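Local structure of diacylglycerol O-acyltransferase (6CHJ) at residues Leu107-Arg110 and Glu111-Met114; Tyr277-Gln281 and Asp282-Glu286; Ile348-Tyr351 and Thr352-Leu356. The protein probably transfers the acyl group of an acyl-CoA to a diacylglycerol to form a triacylglycerol, and also makes wax esters. All blocks are in the same frame, centred on the assembly; numbering follows the deposited sequence.

Contact 1 of 3, residues Leu107-Arg110 and Glu111-Met114; sequences LMDR and ERPM
The carboxylate of Asp109 meets the two residues that follow Arg110 with a different oxygen each. OD1 takes the backbone N of Glu111 in a weak bond of 3.4 Å, nearly straight at the hydrogen, while OD2 lies 3.7 Å from CG of Arg112, where the acid crosses the aliphatic part of that chain at a slant. The Arg112 guanidinium stands almost upright to the carboxylate, 79° between planes, and makes no salt bridge with it; its NH1 has a weak bond to Ser238 of the second subunit. CG of Asp109 is anti to the backbone N (chi1 -175°), which brings OD1 to the N-H of Glu111. Asp109 to Arg112 form a type I beta turn in the loop joining helix 93-105 to strand 115-121, and the weak bond of the acid to the N-H two residues on gives the outline of an Asx turn. With an alanine at Asp109, the N-H of Glu111 would probably lose this acceptor and the Arg112 chain a polar neighbour. Met114 SD meets CG of Arg110 at 3.8 Å, the two chains crossing; the extended arginine carries NH2 to Glu15 and Leu12 O. Flexible Met108 bends at its thioether and sets CE 3.4 Å from the Met114 carbonyl carbon.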
loop_
_atom_site.group_PDB
_atom_site.type_symbol
_atom_site.label_atom_id
_atom_site.label_comp_id
_atom_site.label_asym_id
_atom_site.label_seq_id
_atom_site.Cartn_x
_atom_site.Cartn_y
_atom_site.Cartn_z
ATOM N N LEU B 107 -2.213 3.930 -0.523
ATOM C CA LEU B 107 -3.545 4.266 -1.019
ATOM C C LEU B 107 -4.532 3.133 -0.797
ATOM O O LEU B 107 -4.212 1.957 -0.997
ATOM C CB LEU B 107 -3.486 4.561 -2.517
ATOM C CG LEU B 107 -3.020 5.940 -2.961
ATOM C CD1 LEU B 107 -3.171 6.039 -4.465
ATOM C CD2 LEU B 107 -3.765 7.084 -2.244
ATOM N N MET B 108 -5.749 3.488 -0.411
ATOM C CA MET B 108 -6.797 2.488 -0.311
ATOM C C MET B 108 -7.501 2.340 -1.653
ATOM O O MET B 108 -7.527 3.254 -2.470
ATOM C CB MET B 108 -7.817 2.853 0.764
ATOM C CG MET B 108 -7.228 3.418 2.001
ATOM S SD MET B 108 -8.412 3.590 3.337
ATOM C CE MET B 108 -8.758 1.837 3.612
ATOM N N ASP B 109 -8.102 1.173 -1.852
ATOM C CA ASP B 109 -8.825 0.856 -3.081
ATOM C C ASP B 109 -10.211 1.496 -3.051
ATOM O O ASP B 109 -11.014 1.201 -2.159
ATOM C CB ASP B 109 -8.932 -0.660 -3.200
ATOM C CG ASP B 109 -9.554 -1.115 -4.496
ATOM O OD1 ASP B 109 -9.695 -0.326 -5.470
ATOM O OD2 ASP B 109 -9.883 -2.311 -4.527
ATOM N N ARG B 110 -10.509 2.351 -4.029
ATOM C CA ARG B 110 -11.789 3.060 -4.001
ATOM C C ARG B 110 -12.975 2.188 -4.395
ATOM O O ARG B 110 -14.122 2.574 -4.136
ATOM C CB ARG B 110 -11.734 4.284 -4.910
ATOM C CG ARG B 110 -11.328 5.541 -4.166
ATOM C CD ARG B 110 -11.343 6.759 -5.055
ATOM N NE ARG B 110 -10.551 7.801 -4.429
ATOM C CZ ARG B 110 -10.361 9.017 -4.916
ATOM N NH1 ARG B 110 -10.907 9.374 -6.077
ATOM N NH2 ARG B 110 -9.623 9.879 -4.219
ATOM N N GLU B 111 -12.735 1.028 -5.004
ATOM C CA GLU B 111 -13.813 0.170 -5.465
ATOM C C GLU B 111 -14.420 -0.690 -4.352
ATOM O O GLU B 111 -15.423 -1.377 -4.598
ATOM C CB GLU B 111 -13.310 -0.704 -6.617
ATOM C CG GLU B 111 -13.160 0.049 -7.957
ATOM C CD GLU B 111 -14.328 -0.202 -8.917
ATOM O OE1 GLU B 111 -14.148 -0.915 -9.933
ATOM O OE2 GLU B 111 -15.436 0.307 -8.648
ATOM N N ARG B 112 -13.864 -0.667 -3.146
ATOM C CA ARG B 112 -14.435 -1.353 -1.999
ATOM C C ARG B 112 -14.600 -0.374 -0.854
ATOM O O ARG B 112 -13.972 0.689 -0.846
ATOM C CB ARG B 112 -13.551 -2.525 -1.568
ATOM C CG ARG B 112 -13.003 -3.281 -2.740
ATOM C CD ARG B 112 -12.216 -4.442 -2.250
ATOM N NE ARG B 112 -13.062 -5.627 -2.212
ATOM C CZ ARG B 112 -12.746 -6.773 -2.794
ATOM N NH1 ARG B 112 -11.599 -6.895 -3.450
ATOM N NH2 ARG B 112 -13.579 -7.794 -2.713
ATOM N N PRO B 113 -15.475 -0.677 0.107
ATOM C CA PRO B 113 -15.564 0.164 1.308
ATOM C C PRO B 113 -14.172 0.415 1.862
ATOM O O PRO B 113 -13.329 -0.483 1.908
ATOM C CB PRO B 113 -16.427 -0.667 2.269
ATOM C CG PRO B 113 -16.537 -2.030 1.627
ATOM C CD PRO B 113 -16.395 -1.821 0.172
ATOM N N MET B 114 -13.904 1.660 2.221
ATOM C CA MET B 114 -12.523 2.092 2.387
ATOM C C MET B 114 -12.107 2.021 3.856
ATOM O O MET B 114 -11.840 3.023 4.523
ATOM C CB MET B 114 -12.349 3.478 1.791
ATOM C CG MET B 114 -12.784 3.525 0.329
ATOM S SD MET B 114 -12.327 5.042 -0.523
ATOM C CE MET B 114 -13.930 5.857 -0.690
#

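Contact 2 of 3, residues Tyr277-Gln281 and Asp282-Glu286; sequences YLMNQ and DALPE
Leu278 meets the chain leaving the helix along its whole side chain, and this is the close-packed part of the contact. Its CB sits 3.6 Å from CA of Leu284, its CD2 touches the carbonyl O of Ala283, and its CD1 reaches CD of Pro285 at 4.1 Å, the two side chains crossing at about a right angle. Next to it Met279 and Leu284 run side by side in the same direction, with CG of the methionine 3.5 Å from CD2 of the leucine. Leu284 can lie this way because its CG is anti to the backbone N (chi1 169°). The backbone beneath is a Schellman motif closing helix 262-280: Ala283 N bonds to Leu278 O at 2.7 Å, and Asp282 N makes a short bond to Met279 O, approaching from above the carbonyl plane. The small Ala283 has its CB 4.4 Å from Leu278 CD2, a loose form of the apolar pairing that often accompanies this cap. Asp282 has the positive phi (55°) that reverses the chain, a conformation glycine and asparagine adopt more readily. The other side is looser and largely exposed. Asp282 and Asn280 are its polar residues; Asn280 turns its ND2 back to the carbonyl of Thr276 and also touches Tyr441 of helix 437-453. Gln281, by contrast, gives CB to the turn while its side chain packs on Met230 and Pro433.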
loop_
_atom_site.group_PDB
_atom_site.type_symbol
_atom_site.label_atom_id
_atom_site.label_comp_id
_atom_site.label_asym_id
_atom_site.label_seq_id
_atom_site.Cartn_x
_atom_site.Cartn_y
_atom_site.Cartn_z
ATOM N N TYR B 277 14.200 19.649 16.793
ATOM C CA TYR B 277 14.316 18.929 15.530
ATOM C C TYR B 277 14.878 19.825 14.427
ATOM O O TYR B 277 15.750 19.400 13.656
ATOM C CB TYR B 277 12.965 18.336 15.121
ATOM C CG TYR B 277 13.065 17.611 13.803
ATOM C CD1 TYR B 277 13.383 16.254 13.759
ATOM C CD2 TYR B 277 12.895 18.285 12.599
ATOM C CE1 TYR B 277 13.502 15.578 12.553
ATOM C CE2 TYR B 277 13.023 17.619 11.383
ATOM C CZ TYR B 277 13.322 16.270 11.370
ATOM O OH TYR B 277 13.451 15.615 10.176
ATOM N N LEU B 278 14.401 21.071 14.334
ATOM C CA LEU B 278 14.839 21.929 13.239
ATOM C C LEU B 278 16.235 22.485 13.472
ATOM O O LEU B 278 16.991 22.694 12.515
ATOM C CB LEU B 278 13.836 23.065 13.033
ATOM C CG LEU B 278 12.493 22.606 12.464
ATOM C CD1 LEU B 278 11.408 23.660 12.680
ATOM C CD2 LEU B 278 12.646 22.277 11.001
ATOM N N MET B 279 16.606 22.736 14.724
ATOM C CA MET B 279 17.998 23.072 14.992
ATOM C C MET B 279 18.899 21.927 14.572
ATOM O O MET B 279 19.829 22.111 13.774
ATOM C CB MET B 279 18.190 23.404 16.466
ATOM C CG MET B 279 17.527 24.707 16.862
ATOM S SD MET B 279 17.948 25.171 18.538
ATOM C CE MET B 279 17.037 23.953 19.489
ATOM N N ASN B 280 18.586 20.712 15.050
ATOM C CA ASN B 280 19.364 19.540 14.685
ATOM C C ASN B 280 19.508 19.387 13.174
ATOM O O ASN B 280 20.521 18.859 12.708
ATOM C CB ASN B 280 18.734 18.299 15.304
ATOM C CG ASN B 280 19.249 18.020 16.711
ATOM O OD1 ASN B 280 20.130 17.186 16.899
ATOM N ND2 ASN B 280 18.695 18.706 17.701
ATOM N N GLN B 281 18.531 19.851 12.387
ATOM C CA GLN B 281 18.669 19.849 10.927
ATOM C C GLN B 281 19.325 21.108 10.387
ATOM O O GLN B 281 19.431 21.255 9.164
ATOM C CB GLN B 281 17.302 19.680 10.246
ATOM C CG GLN B 281 16.719 18.285 10.362
ATOM C CD GLN B 281 17.278 17.352 9.309
ATOM O OE1 GLN B 281 17.127 17.587 8.103
ATOM N NE2 GLN B 281 17.931 16.287 9.755
ATOM N N ASP B 282 19.749 22.028 11.261
ATOM C CA ASP B 282 20.243 23.336 10.835
ATOM C C ASP B 282 19.223 24.064 9.972
ATOM O O ASP B 282 19.581 24.799 9.051
ATOM C CB ASP B 282 21.580 23.212 10.100
ATOM C CG ASP B 282 22.752 23.063 11.056
ATOM O OD1 ASP B 282 22.953 23.978 11.894
ATOM O OD2 ASP B 282 23.453 22.025 10.984
ATOM N N ALA B 283 17.947 23.863 10.276
ATOM C CA ALA B 283 16.855 24.361 9.454
ATOM C C ALA B 283 15.800 25.041 10.313
ATOM O O ALA B 283 14.620 25.063 9.951
ATOM C CB ALA B 283 16.234 23.231 8.632
ATOM N N LEU B 284 16.210 25.582 11.454
ATOM C CA LEU B 284 15.295 26.312 12.320
ATOM C C LEU B 284 15.131 27.731 11.797
ATOM O O LEU B 284 16.129 28.446 11.662
ATOM C CB LEU B 284 15.808 26.330 13.758
ATOM C CG LEU B 284 15.072 27.285 14.696
ATOM C CD1 LEU B 284 13.706 26.730 15.051
ATOM C CD2 LEU B 284 15.865 27.602 15.974
ATOM N N PRO B 285 13.914 28.170 11.476
ATOM C CA PRO B 285 13.725 29.528 10.944
ATOM C C PRO B 285 13.990 30.586 12.003
ATOM O O PRO B 285 13.936 30.327 13.207
ATOM C CB PRO B 285 12.251 29.555 10.516
ATOM C CG PRO B 285 11.771 28.097 10.602
ATOM C CD PRO B 285 12.638 27.454 11.642
ATOM N N GLU B 286 14.262 31.806 11.528
ATOM C CA GLU B 286 14.449 32.931 12.442
ATOM C C GLU B 286 13.125 33.353 13.076
ATOM O O GLU B 286 13.032 33.507 14.296
ATOM C CB GLU B 286 15.095 34.104 11.701
ATOM C CG GLU B 286 14.943 35.443 12.404
ATOM C CD GLU B 286 16.054 36.424 12.053
ATOM O OE1 GLU B 286 17.140 36.354 12.682
ATOM O OE2 GLU B 286 15.835 37.261 11.142
#

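Contact 3 of 3, residues Ile348-Tyr351 and Thr352-Leu356; sequences IVNY and TALTL
Thr355 lies one turn on from Tyr351 in the alpha-helix 345-365 and brings its hydroxyl over the tyrosine ring; regular i to i+4 backbone bonds run through the whole segment. Followed outward, the tyrosine starts with CB 3.1 Å from Thr352 N, beside the advancing backbone. With CG anti to its own N (chi1 176°), the ring then leans along the helix: CD1 and CE1 approach Thr355 OG1, CE1 to 3.4 Å, and CZ is at 3.7 Å from the same oxygen, which sits over one ring face, offset toward the rim. OH, at the end, lies near Arg339 NE. The side chain also packs on Tyr340 and Met343. Thr355 OG1 spends its hydrogen on Tyr351 O at 2.9 Å, and Thr355 N grips the same carbonyl from the opposite face of its plane. Thr352 likewise gives N and OG1 to one carbonyl, Ile348 O, its hydroxyl coming from above the carbonyl plane at 2.8 Å from OG1 to O. At both sites the hydroxyl, beside the backbone N, can fold back onto a carbonyl of the preceding turn, which makes up in part for threonine's low helix propensity. Further round, Asn350 and Leu354 cross obliquely, with Asn350 OD1 3.2 Å from Leu354 CD1.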
loop_
_atom_site.group_PDB
_atom_site.type_symbol
_atom_site.label_atom_id
_atom_site.label_comp_id
_atom_site.label_asym_id
_atom_site.label_seq_id
_atom_site.Cartn_x
_atom_site.Cartn_y
_atom_site.Cartn_z
ATOM N N ILE B 348 -17.930 32.786 13.638
ATOM C CA ILE B 348 -16.711 31.973 13.683
ATOM C C ILE B 348 -16.508 31.241 12.362
ATOM O O ILE B 348 -15.418 31.269 11.775
ATOM C CB ILE B 348 -16.754 30.977 14.856
ATOM C CG1 ILE B 348 -17.070 31.675 16.173
ATOM C CG2 ILE B 348 -15.431 30.253 14.970
ATOM C CD1 ILE B 348 -17.413 30.711 17.270
ATOM N N VAL B 349 -17.562 30.580 11.878
ATOM C CA VAL B 349 -17.481 29.831 10.624
ATOM C C VAL B 349 -17.043 30.730 9.475
ATOM O O VAL B 349 -16.231 30.328 8.633
ATOM C CB VAL B 349 -18.829 29.154 10.322
ATOM C CG1 VAL B 349 -19.006 28.956 8.820
ATOM C CG2 VAL B 349 -18.926 27.840 11.078
ATOM N N ASN B 350 -17.573 31.954 9.415
ATOM C CA ASN B 350 -17.195 32.851 8.330
ATOM C C ASN B 350 -15.812 33.455 8.545
ATOM O O ASN B 350 -15.031 33.576 7.595
ATOM C CB ASN B 350 -18.227 33.963 8.160
ATOM C CG ASN B 350 -18.157 34.587 6.785
ATOM O OD1 ASN B 350 -17.748 35.744 6.628
ATOM N ND2 ASN B 350 -18.515 33.805 5.768
ATOM N N TYR B 351 -15.495 33.862 9.774
ATOM C CA TYR B 351 -14.139 34.310 10.066
ATOM C C TYR B 351 -13.130 33.196 9.793
ATOM O O TYR B 351 -12.092 33.422 9.156
ATOM C CB TYR B 351 -14.062 34.788 11.513
ATOM C CG TYR B 351 -12.682 35.190 11.982
ATOM C CD1 TYR B 351 -12.031 36.292 11.438
ATOM C CD2 TYR B 351 -12.035 34.473 12.984
ATOM C CE1 TYR B 351 -10.770 36.665 11.874
ATOM C CE2 TYR B 351 -10.775 34.840 13.425
ATOM C CZ TYR B 351 -10.148 35.937 12.868
ATOM O OH TYR B 351 -8.897 36.302 13.310
ATOM N N THR B 352 -13.432 31.976 10.248
ATOM C CA THR B 352 -12.546 30.847 9.984
ATOM C C THR B 352 -12.340 30.645 8.487
ATOM O O THR B 352 -11.204 30.502 8.020
ATOM C CB THR B 352 -13.107 29.573 10.616
ATOM O OG1 THR B 352 -13.091 29.696 12.041
ATOM C CG2 THR B 352 -12.284 28.363 10.197
ATOM N N ALA B 353 -13.432 30.642 7.715
ATOM C CA ALA B 353 -13.336 30.347 6.288
ATOM C C ALA B 353 -12.593 31.445 5.535
ATOM O O ALA B 353 -11.857 31.158 4.581
ATOM C CB ALA B 353 -14.732 30.153 5.698
ATOM N N LEU B 354 -12.781 32.707 5.934
ATOM C CA LEU B 354 -12.116 33.809 5.239
ATOM C C LEU B 354 -10.634 33.894 5.597
ATOM O O LEU B 354 -9.799 34.180 4.730
ATOM C CB LEU B 354 -12.814 35.142 5.548
ATOM C CG LEU B 354 -14.278 35.363 5.131
ATOM C CD1 LEU B 354 -14.803 36.693 5.672
ATOM C CD2 LEU B 354 -14.456 35.290 3.622
ATOM N N THR B 355 -10.293 33.658 6.865
ATOM C CA THR B 355 -8.899 33.728 7.295
ATOM C C THR B 355 -8.037 32.702 6.560
ATOM O O THR B 355 -6.893 32.994 6.192
ATOM C CB THR B 355 -8.817 33.516 8.814
ATOM O OG1 THR B 355 -9.498 34.579 9.486
ATOM C CG2 THR B 355 -7.376 33.491 9.300
ATOM N N LEU B 356 -8.577 31.503 6.312
ATOM C CA LEU B 356 -7.790 30.377 5.813
ATOM C C LEU B 356 -7.805 30.236 4.297
ATOM O O LEU B 356 -7.029 29.431 3.766
ATOM C CB LEU B 356 -8.288 29.074 6.434
ATOM C CG LEU B 356 -8.196 29.044 7.958
ATOM C CD1 LEU B 356 -8.785 27.768 8.519
ATOM C CD2 LEU B 356 -6.760 29.202 8.389
#

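Overall arrangement
The three contacts are local, a beta turn, a helix cap and a helix interior, with none touching another: contact 1 lies about 38 Å from contact 2 and 32 Å from contact 3, centre to centre, and contacts 2 and 3 are 31 Å apart. Contact 1 leads into strand 115-121 of one mixed sheet; there Met114 is backbone-bonded to His135, where the HHxxxDG motif begins, which holds the probable catalytic histidine in this family, so it is the contact nearest that motif in the chain. Contacts 2 and 3 belong to the half built on the other mixed sheet: contact 2 precedes strand 290-294, and the helix of contact 3 precedes its neighbour 376-380. Among the three, contact 1 alone meets the second subunit.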